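Local coordinates for putative fimbrial associated sortase-like protein (Corynebacterium diphtheriae, PDB 6BWE) that probably acts as a class C sortase, a cysteine transpeptidase that covalently links pilin subunits during assembly of pili on the cell surface, at residues I78-I83 with Y149-G154. The protein carries 2 engineered substitutions. Sequence-based numbering, arbitrary orientation. Where two conformers were deposited one is given.
Sequences IASISI and YITVQG
Ala79 CB packs against Val152 CB at 3.9 Å and Ile150 CG2 at 4.0 Å. The two antiparallel strands, 77-83 and 147-152, close the beta-barrel of the sortase fold. This chain is the sortase-domain part of a longer membrane protein. Ile81 and Ile150 lie on the buried face; Ala79 turns its CB toward the partner strand, within 3.3 Å of Thr151 O. Ile150 has CG2 anti to its own backbone N and CG1 anti to the carbonyl carbon (chi1 -69°). CG2 therefore meets Ala79, while CG1 lies at a looser 4.4 Å from Ile81 CD1. Leu186 and Ile184 of strand 183-187 pack on Ile81 and Ile150 respectively.

Four backbone hydrogen bonds join the strands. Ser80 and Thr151 exchange one pair, Ser82 and Tyr149 the other. Between them sits the non-hydrogen-bonded pair Ile81-Ile150. There the CA-H of Ile150 points at Ser80 O, and that of Ile81 at Tyr149 O.

The other face is more polar. Ser80 OG lies 3.8 Å from Thr151 CB. The Tyr149 ring has Ser82 O at its edge, near the ring plane, 3.8 Å from CD2. Its hydroxyl bonds Asp212 and Asn214, linking the C-terminal end of this chain to the strand.

At the far end of the ladder, Ile78 and Ala79 both face Ile92 of strand 88-94, a classic beta bulge. Here a water donates to Ile78 O at 2.7 Å and accepts from both Gln153 N and Gln153 NE2.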
ATOM      1  N   ILE A  78      -5.887 -19.530  -4.173  1.00 20.68           N
ATOM      2  CA  ILE A  78      -6.632 -18.616  -3.301  1.00 20.74           C
ATOM      3  C   ILE A  78      -8.026 -18.296  -3.862  1.00 20.29           C
ATOM      4  O   ILE A  78      -8.913 -17.956  -3.113  1.00 20.75           O
ATOM      5  CB  ILE A  78      -5.864 -17.332  -2.931  1.00 20.57           C
ATOM      6  CG1 ILE A  78      -5.459 -16.487  -4.136  1.00 20.67           C
ATOM      7  CG2 ILE A  78      -4.617 -17.699  -2.161  1.00 22.00           C
ATOM      8  CD1 ILE A  78      -4.988 -15.086  -3.777  1.00 21.12           C
ATOM      9  N   ALA A  79      -8.179 -18.383  -5.174  1.00 19.89           N
ATOM     10  CA  ALA A  79      -9.430 -18.152  -5.867  1.00 20.51           C
ATOM     11  C   ALA A  79      -9.291 -18.646  -7.288  1.00 21.38           C
ATOM     12  O   ALA A  79      -8.201 -18.962  -7.745  1.00 20.45           O
ATOM     13  CB  ALA A  79      -9.798 -16.664  -5.866  1.00 20.02           C
ATOM     14  N   SER A  80     -10.406 -18.784  -7.992  1.00 22.80           N
ATOM     15  CA  SER A  80     -10.324 -19.055  -9.414  1.00 24.46           C
ATOM     16  C   SER A  80     -11.153 -18.012 -10.152  1.00 24.17           C
ATOM     17  O   SER A  80     -12.013 -17.353  -9.561  1.00 25.70           O
ATOM     18  CB  SER A  80     -10.788 -20.478  -9.763  1.00 25.78           C
ATOM     19  OG  SER A  80     -12.119 -20.668  -9.351  1.00 28.97           O
ATOM     20  N   ILE A  81     -10.848 -17.861 -11.426  1.00 24.11           N
ATOM     21  CA  ILE A  81     -11.486 -16.881 -12.259  1.00 23.60           C
ATOM     22  C   ILE A  81     -12.021 -17.574 -13.489  1.00 24.46           C
ATOM     23  O   ILE A  81     -11.383 -18.464 -14.009  1.00 25.09           O
ATOM     24  CB  ILE A  81     -10.531 -15.715 -12.580  1.00 24.41           C
ATOM     25  CG1 ILE A  81     -11.257 -14.582 -13.290  1.00 24.73           C
ATOM     26  CG2 ILE A  81      -9.363 -16.147 -13.439  1.00 25.26           C
ATOM     27  CD1 ILE A  81     -10.537 -13.244 -13.179  1.00 24.88           C
ATOM     28  N   SER A  82     -13.214 -17.163 -13.907  1.00 24.42           N
ATOM     29  CA  SER A  82     -13.819 -17.576 -15.172  0.60 24.60           C
ATOM     30  C   SER A  82     -14.135 -16.349 -16.019  1.00 24.90           C
ATOM     31  O   SER A  82     -14.739 -15.411 -15.526  1.00 24.45           O
ATOM     32  CB  SER A  82     -15.113 -18.334 -14.907  0.60 25.69           C
ATOM     33  OG  SER A  82     -15.718 -18.699 -16.122  0.60 26.67           O
ATOM     34  N   ILE A  83     -13.721 -16.382 -17.291  1.00 25.11           N
ATOM     35  CA  ILE A  83     -13.938 -15.328 -18.266  1.00 25.13           C
ATOM     36  C   ILE A  83     -14.510 -16.038 -19.509  1.00 25.70           C
ATOM     37  O   ILE A  83     -13.778 -16.363 -20.433  1.00 26.60           O
ATOM     38  CB  ILE A  83     -12.673 -14.522 -18.605  1.00 24.51           C
ATOM     39  CG1 ILE A  83     -11.953 -14.043 -17.317  1.00 24.36           C
ATOM     40  CG2 ILE A  83     -13.064 -13.302 -19.403  1.00 25.22           C
ATOM     41  CD1 ILE A  83     -10.562 -13.511 -17.564  1.00 24.45           C
ATOM     42  N   TYR A 149     -16.056 -13.883 -13.441  1.00 22.95           N
ATOM     43  CA  TYR A 149     -16.538 -14.511 -12.204  1.00 22.62           C
ATOM     44  C   TYR A 149     -15.358 -14.951 -11.334  1.00 22.69           C
ATOM     45  O   TYR A 149     -14.497 -15.693 -11.810  1.00 22.28           O
ATOM     46  CB  TYR A 149     -17.394 -15.732 -12.512  1.00 23.49           C
ATOM     47  CG  TYR A 149     -18.580 -15.422 -13.413  1.00 24.51           C
ATOM     48  CD1 TYR A 149     -19.825 -15.128 -12.885  1.00 25.40           C
ATOM     49  CD2 TYR A 149     -18.430 -15.372 -14.788  1.00 25.02           C
ATOM     50  CE1 TYR A 149     -20.929 -14.861 -13.710  1.00 26.37           C
ATOM     51  CE2 TYR A 149     -19.505 -15.087 -15.623  1.00 25.73           C
ATOM     52  CZ  TYR A 149     -20.750 -14.826 -15.085  1.00 26.76           C
ATOM     53  OH  TYR A 149     -21.803 -14.519 -15.933  1.00 26.65           O
ATOM     54  N   ILE A 150     -15.345 -14.549 -10.062  1.00 21.98           N
ATOM     55  CA  ILE A 150     -14.301 -14.958  -9.147  1.00 22.56           C
ATOM     56  C   ILE A 150     -14.954 -15.882  -8.140  1.00 22.69           C
ATOM     57  O   ILE A 150     -15.953 -15.516  -7.533  1.00 22.75           O
ATOM     58  CB  ILE A 150     -13.638 -13.761  -8.435  1.00 24.41           C
ATOM     59  CG1 ILE A 150     -12.835 -12.962  -9.460  1.00 25.29           C
ATOM     60  CG2 ILE A 150     -12.703 -14.279  -7.337  1.00 23.84           C
ATOM     61  CD1 ILE A 150     -12.288 -11.680  -8.940  1.00 26.99           C
ATOM     62  N   THR A 151     -14.397 -17.072  -7.982  1.00 22.40           N
ATOM     63  CA  THR A 151     -14.860 -17.982  -6.959  1.00 22.92           C
ATOM     64  C   THR A 151     -13.821 -18.042  -5.858  1.00 22.25           C
ATOM     65  O   THR A 151     -12.659 -18.298  -6.119  1.00 21.03           O
ATOM     66  CB  THR A 151     -15.158 -19.362  -7.531  1.00 24.15           C
ATOM     67  OG1 THR A 151     -16.127 -19.227  -8.596  1.00 25.27           O
ATOM     68  CG2 THR A 151     -15.742 -20.270  -6.485  1.00 25.23           C
ATOM     69  N   VAL A 152     -14.264 -17.808  -4.625  1.00 21.49           N
ATOM     70  CA  VAL A 152     -13.347 -17.742  -3.487  1.00 21.54           C
ATOM     71  C   VAL A 152     -14.092 -18.251  -2.260  1.00 21.50           C
ATOM     72  O   VAL A 152     -15.225 -17.823  -1.983  1.00 22.40           O
ATOM     73  CB  VAL A 152     -12.745 -16.311  -3.327  1.00 21.79           C
ATOM     74  CG1 VAL A 152     -13.827 -15.236  -3.231  1.00 22.09           C
ATOM     75  CG2 VAL A 152     -11.791 -16.234  -2.166  1.00 21.52           C
ATOM     76  N   GLN A 153     -13.493 -19.207  -1.563  1.00 21.20           N
ATOM     77  CA  GLN A 153     -14.112 -19.854  -0.395  1.00 21.99           C
ATOM     78  C   GLN A 153     -15.578 -20.217  -0.602  1.00 22.66           C
ATOM     79  O   GLN A 153     -16.416 -19.975   0.259  1.00 22.42           O
ATOM     80  CB  GLN A 153     -13.961 -18.945   0.812  1.00 21.53           C
ATOM     81  CG  GLN A 153     -12.490 -18.725   1.171  1.00 21.95           C
ATOM     82  CD  GLN A 153     -11.821 -19.977   1.682  1.00 22.30           C
ATOM     83  OE1 GLN A 153     -12.263 -20.548   2.664  1.00 22.64           O
ATOM     84  NE2 GLN A 153     -10.706 -20.381   1.051  1.00 22.58           N
ATOM     85  N   GLY A 154     -15.871 -20.773  -1.764  1.00 25.44           N
ATOM     86  CA  GLY A 154     -17.211 -21.252  -2.076  1.00 27.54           C
ATOM     87  C   GLY A 154     -18.160 -20.211  -2.656  1.00 30.05           C
ATOM     88  O   GLY A 154     -19.239 -20.557  -3.126  1.00 32.89           O
TER
HETATM   89  O   HOH W   1     -10.631 -19.576  -1.868  1.00 24.65           O